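Local coordinates for protein dephospho-CoA kinase (PDB 4TTR) that probably catalyses the last step of coenzyme A biosynthesis, the ATP-dependent phosphorylation of the 3'-hydroxyl group of dephospho-CoA, at residues 19-24 with 142-147; 47-52 with 108-113. One frame throughout, in Å; residues are numbered along the deposited sequence.

Contact 1: 19-24 with 142-147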
loop_
_atom_site.group_PDB
_atom_site.type_symbol
_atom_site.label_atom_id
_atom_site.label_comp_id
_atom_site.label_asym_id
_atom_site.label_seq_id
_atom_site.Cartn_x
_atom_site.Cartn_y
_atom_site.Cartn_z
ATOM N N VAL A 19 -3.187 10.766 -6.178
ATOM C CA VAL A 19 -3.015 9.521 -6.905
ATOM C C VAL A 19 -2.818 8.394 -5.902
ATOM O O VAL A 19 -1.891 8.427 -5.096
ATOM C CB VAL A 19 -1.809 9.590 -7.861
ATOM C CG1 VAL A 19 -1.573 8.247 -8.537
ATOM C CG2 VAL A 19 -2.016 10.690 -8.889
ATOM N N GLY A 20 -3.692 7.396 -5.958
ATOM C CA GLY A 20 -3.556 6.227 -5.112
ATOM C C GLY A 20 -2.510 5.282 -5.665
ATOM O O GLY A 20 -2.581 4.890 -6.826
ATOM N N LEU A 21 -1.532 4.931 -4.834
ATOM C CA LEU A 21 -0.500 3.971 -5.211
ATOM C C LEU A 21 -0.785 2.600 -4.602
ATOM O O LEU A 21 -0.823 2.444 -3.380
ATOM C CB LEU A 21 0.880 4.466 -4.772
ATOM C CG LEU A 21 2.038 3.475 -4.947
ATOM C CD1 LEU A 21 2.228 3.114 -6.406
ATOM C CD2 LEU A 21 3.321 4.036 -4.368
ATOM N N THR A 22 -0.994 1.617 -5.469
ATOM C CA THR A 22 -1.217 0.240 -5.049
ATOM C C THR A 22 -0.235 -0.672 -5.763
ATOM O O THR A 22 0.367 -0.291 -6.763
ATOM C CB THR A 22 -2.653 -0.233 -5.353
ATOM O OG1 THR A 22 -2.887 -0.213 -6.768
ATOM C CG2 THR A 22 -3.661 0.653 -4.670
ATOM N N GLY A 23 -0.076 -1.883 -5.252
ATOM C CA GLY A 23 0.788 -2.846 -5.897
ATOM C C GLY A 23 0.516 -4.247 -5.412
ATOM O O GLY A 23 0.135 -4.442 -4.257
ATOM N N ASN A 24 0.704 -5.229 -6.290
ATOM C CA ASN A 24 0.573 -6.609 -5.870
ATOM C C ASN A 24 1.827 -7.006 -5.105
ATOM O O ASN A 24 2.635 -6.161 -4.723
ATOM C CB ASN A 24 0.300 -7.550 -7.064
ATOM C CG ASN A 24 1.458 -7.635 -8.056
ATOM O OD1 ASN A 24 2.539 -7.103 -7.835
ATOM N ND2 ASN A 24 1.223 -8.332 -9.162
ATOM N N LEU A 142 -2.873 4.112 -9.361
ATOM C CA LEU A 142 -1.709 3.498 -9.981
ATOM C C LEU A 142 -1.480 2.135 -9.341
ATOM O O LEU A 142 -1.349 2.024 -8.123
ATOM C CB LEU A 142 -0.472 4.389 -9.821
ATOM C CG LEU A 142 0.889 3.806 -10.211
ATOM C CD1 LEU A 142 0.922 3.422 -11.684
ATOM C CD2 LEU A 142 1.981 4.810 -9.899
ATOM N N LEU A 143 -1.455 1.103 -10.173
ATOM C CA LEU A 143 -1.214 -0.257 -9.716
ATOM C C LEU A 143 0.126 -0.755 -10.243
ATOM O O LEU A 143 0.335 -0.830 -11.451
ATOM C CB LEU A 143 -2.349 -1.174 -10.166
ATOM C CG LEU A 143 -2.129 -2.682 -10.047
ATOM C CD1 LEU A 143 -1.769 -3.080 -8.623
ATOM C CD2 LEU A 143 -3.378 -3.408 -10.515
ATOM N N VAL A 144 1.033 -1.077 -9.329
ATOM C CA VAL A 144 2.341 -1.608 -9.696
ATOM C C VAL A 144 2.314 -3.125 -9.629
ATOM O O VAL A 144 1.919 -3.694 -8.615
ATOM C CB VAL A 144 3.449 -1.077 -8.773
ATOM C CG1 VAL A 144 4.819 -1.559 -9.245
ATOM C CG2 VAL A 144 3.406 0.441 -8.718
ATOM N N ILE A 145 2.726 -3.779 -10.711
ATOM C CA ILE A 145 2.777 -5.232 -10.735
ATOM C C ILE A 145 4.125 -5.723 -11.239
ATOM O O ILE A 145 4.811 -5.032 -11.990
ATOM C CB ILE A 145 1.654 -5.833 -11.613
ATOM C CG1 ILE A 145 1.783 -5.387 -13.072
ATOM C CG2 ILE A 145 0.294 -5.436 -11.073
ATOM C CD1 ILE A 145 1.260 -6.404 -14.043
ATOM N N ALA A 146 4.494 -6.921 -10.809
ATOM C CA ALA A 146 5.718 -7.560 -11.263
ATOM C C ALA A 146 5.377 -8.953 -11.766
ATOM O O ALA A 146 4.510 -9.621 -11.199
ATOM C CB ALA A 146 6.734 -7.625 -10.143
ATOM N N PRO A 147 6.045 -9.398 -12.839
ATOM C CA PRO A 147 5.739 -10.747 -13.327
ATOM C C PRO A 147 6.069 -11.825 -12.294
ATOM O O PRO A 147 6.888 -11.601 -11.399
ATOM C CB PRO A 147 6.615 -10.883 -14.580
ATOM C CG PRO A 147 7.681 -9.861 -14.429
ATOM C CD PRO A 147 7.079 -8.733 -13.650
#
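Strand 18-23, which runs into the P-loop, pairs in parallel with strand 140-145 at the middle of the sheet, setting L21, T22 and G23 beside L142, L143 and V144. The backbone bonds alternate as parallel pairing requires: L142 N gives to G20 O, T22 N to L142 O (2.7 Å), V144 N to T22 O and N24 N to V144 O (3.0 Å). T22 O also receives the CA-H of L143. On the face of L21, L142 and V144, L21 CD1 lies 3.7 Å from V144 CG2 and meets L142 CD2 as the two leucines run side by side; V32 of helix 29-38, the helix after the P-loop, packs against L21 and V144. This strand-loop-helix unit is the Walker A arrangement, whose loop, A26 to T31, is the predicted ATP site and holds 1,3-butanediol here. G23 brings its CA within 3.1 Å of V144 O. On the other face, T22 OG1 rests 3.6 Å from L143 CD1. Beyond the strand end the N24 side-chain amide crosses I145 obliquely: with CG set between backbone N and carbonyl carbon (chi1 65°), ND2 reaches I145 CB at 3.5 Å and OD1 comes 3.5 Å from I145 CA.

Contact 2: 47-52 with 108-113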
loop_
_atom_site.group_PDB
_atom_site.type_symbol
_atom_site.label_atom_id
_atom_site.label_comp_id
_atom_site.label_asym_id
_atom_site.label_seq_id
_atom_site.Cartn_x
_atom_site.Cartn_y
_atom_site.Cartn_z
ATOM N N ASP A 47 0.353 2.866 5.340
ATOM C CA ASP A 47 0.909 1.772 6.130
ATOM C C ASP A 47 1.723 2.309 7.300
ATOM O O ASP A 47 1.676 1.757 8.402
ATOM C CB ASP A 47 1.776 0.868 5.251
ATOM C CG ASP A 47 2.344 -0.321 6.009
ATOM O OD1 ASP A 47 1.806 -0.667 7.083
ATOM O OD2 ASP A 47 3.325 -0.920 5.518
ATOM N N LYS A 48 2.469 3.384 7.061
ATOM C CA LYS A 48 3.271 4.001 8.110
ATOM C C LYS A 48 2.374 4.626 9.167
ATOM O O LYS A 48 2.685 4.596 10.358
ATOM C CB LYS A 48 4.199 5.066 7.532
ATOM C CG LYS A 48 5.321 4.525 6.669
ATOM C CD LYS A 48 6.216 5.653 6.174
ATOM C CE LYS A 48 7.300 5.147 5.235
ATOM N NZ LYS A 48 8.292 4.285 5.932
ATOM N N ILE A 49 1.267 5.204 8.715
ATOM C CA ILE A 49 0.301 5.826 9.607
ATOM C C ILE A 49 -0.378 4.755 10.458
ATOM O O ILE A 49 -0.609 4.952 11.649
ATOM C CB ILE A 49 -0.751 6.632 8.811
ATOM C CG1 ILE A 49 -0.073 7.800 8.090
ATOM C CG2 ILE A 49 -1.847 7.166 9.731
ATOM C CD1 ILE A 49 -0.937 8.471 7.049
ATOM N N ALA A 50 -0.685 3.618 9.840
ATOM C CA ALA A 50 -1.315 2.511 10.547
ATOM C C ALA A 50 -0.421 2.002 11.675
ATOM O O ALA A 50 -0.901 1.708 12.765
ATOM C CB ALA A 50 -1.640 1.387 9.580
ATOM N N LYS A 51 0.877 1.900 11.411
ATOM C CA LYS A 51 1.820 1.466 12.434
ATOM C C LYS A 51 1.895 2.480 13.564
ATOM O O LYS A 51 1.912 2.110 14.736
ATOM C CB LYS A 51 3.212 1.255 11.842
ATOM C CG LYS A 51 3.364 -0.020 11.036
ATOM C CD LYS A 51 4.831 -0.317 10.783
ATOM C CE LYS A 51 5.019 -1.397 9.732
ATOM N NZ LYS A 51 6.461 -1.607 9.415
ATOM N N GLU A 52 1.949 3.759 13.202
ATOM C CA GLU A 52 1.977 4.824 14.190
ATOM C C GLU A 52 0.768 4.704 15.106
ATOM O O GLU A 52 0.906 4.705 16.329
ATOM C CB GLU A 52 1.998 6.203 13.518
ATOM C CG GLU A 52 1.894 7.371 14.499
ATOM C CD GLU A 52 1.761 8.718 13.808
ATOM O OE1 GLU A 52 1.438 9.708 14.499
ATOM O OE2 GLU A 52 1.975 8.789 12.578
ATOM N N LYS A 108 -8.135 10.728 9.108
ATOM C CA LYS A 108 -7.883 12.016 9.742
ATOM C C LYS A 108 -6.427 12.439 9.576
ATOM O O LYS A 108 -6.136 13.621 9.390
ATOM C CB LYS A 108 -8.243 11.967 11.227
ATOM C CG LYS A 108 -9.650 12.448 11.533
ATOM C CD LYS A 108 -9.924 12.412 13.026
ATOM C CE LYS A 108 -10.460 11.059 13.460
ATOM N NZ LYS A 108 -10.060 10.716 14.854
ATOM N N LYS A 109 -5.519 11.471 9.649
ATOM C CA LYS A 109 -4.097 11.744 9.478
ATOM C C LYS A 109 -3.782 12.089 8.025
ATOM O O LYS A 109 -2.976 12.980 7.756
ATOM C CB LYS A 109 -3.259 10.545 9.927
ATOM C CG LYS A 109 -2.259 10.855 11.030
ATOM C CD LYS A 109 -2.944 11.457 12.253
ATOM C CE LYS A 109 -2.496 10.775 13.534
ATOM N NZ LYS A 109 -3.108 11.382 14.752
ATOM N N ILE A 110 -4.416 11.381 7.093
ATOM C CA ILE A 110 -4.229 11.650 5.671
ATOM C C ILE A 110 -4.652 13.084 5.366
ATOM O O ILE A 110 -3.946 13.816 4.673
ATOM C CB ILE A 110 -5.030 10.655 4.791
ATOM C CG1 ILE A 110 -4.402 9.262 4.878
ATOM C CG2 ILE A 110 -5.059 11.111 3.332
ATOM C CD1 ILE A 110 -5.208 8.167 4.205
ATOM N N GLU A 111 -5.798 13.483 5.900
ATOM C CA GLU A 111 -6.328 14.817 5.653
ATOM C C GLU A 111 -5.409 15.916 6.192
ATOM O O GLU A 111 -5.264 16.966 5.564
ATOM C CB GLU A 111 -7.727 14.938 6.256
ATOM C CG GLU A 111 -8.822 14.541 5.272
ATOM C CD GLU A 111 -10.115 14.105 5.941
ATOM O OE1 GLU A 111 -10.153 14.003 7.186
ATOM O OE2 GLU A 111 -11.100 13.859 5.210
ATOM N N GLU A 112 -4.778 15.671 7.337
ATOM C CA GLU A 112 -3.805 16.616 7.886
ATOM C C GLU A 112 -2.647 16.827 6.921
ATOM O O GLU A 112 -2.219 17.957 6.688
ATOM C CB GLU A 112 -3.262 16.129 9.231
ATOM C CG GLU A 112 -4.215 16.321 10.395
ATOM C CD GLU A 112 -3.730 15.648 11.667
ATOM O OE1 GLU A 112 -2.506 15.440 11.817
ATOM O OE2 GLU A 112 -4.581 15.323 12.520
ATOM N N GLN A 113 -2.138 15.732 6.368
ATOM C CA GLN A 113 -1.000 15.805 5.463
ATOM C C GLN A 113 -1.385 16.411 4.118
ATOM O O GLN A 113 -0.561 17.046 3.466
ATOM C CB GLN A 113 -0.399 14.418 5.265
ATOM C CG GLN A 113 0.163 13.827 6.544
ATOM C CD GLN A 113 0.995 12.578 6.304
ATOM O OE1 GLN A 113 1.667 12.450 5.279
ATOM N NE2 GLN A 113 0.953 11.652 7.254
#
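I49 carries most of this helix-helix contact, touching K109, I110 and Q113. Its two branches divide the work. A chi1 of -64°, measured to CG1, leaves CG2 anti to the backbone N, and CG2 presses on the aliphatic root of K109, 3.7 Å from K109 CB and little farther from K109 CG. The other branch, extended to CD1, touches two partners: it meets Q113 NE2 at 3.7 Å, the amide arriving from the opposite direction, and I110 CG1 more loosely at 4.2 Å, where the two isoleucines cross at about a right angle. No hydrogen bond links the segments, and contact is by side chains alone.

At the margin, E52 extends toward K109 and crosses it, OE1 coming 4.2 Å from K109 CE. K109 bends along its chain, and its NZ stays 4.9 Å from E52 OE1, too long for a salt bridge, although the opposite charges may attract weakly.

Spacing along each helix sets these groups in place. I49 and E52 lie about one turn apart, as do K109 and Q113, whose Q113 N bonds to K109 O, so both pairs face the interface. The helix axes stay 10.8 Å apart and cross at 124°, consistent with I49 making most of the contact from helix 46-52.

Farther out, I44 of strand 42-45 is shared by I49, I110 and Q113, while Y135 and Y137 lie against I110 and L53 against K109. Helix 46-52 directly follows that edge strand, and helix 92-115 leads toward the neighbouring parallel strand 122-125. The pair thus belongs to the long helical connection between two adjacent parallel strands, packed beside the sheet edge of this P-loop α/β kinase.

How the contacts relate
The two contacts illustrate the centre of a parallel sheet and the helical packing at its border. Contact 1 joins two of its inner strands, 18-23 and 140-145; contact 2 lies next to the outermost strand 42-45, with strand 122-125 in between. Their centres are 20 Å apart, and the nearest atoms about 9 Å, so they do not touch. Along the chain the order is 19-24, 47-52, 108-113, 142-147: contact 2 is nested within the loop that contact 1 closes. Strand pairing beside the predicted ATP site brackets the chain from 25 to 141, and within it contact 2, away from that site, closes the mostly helical part 53-107.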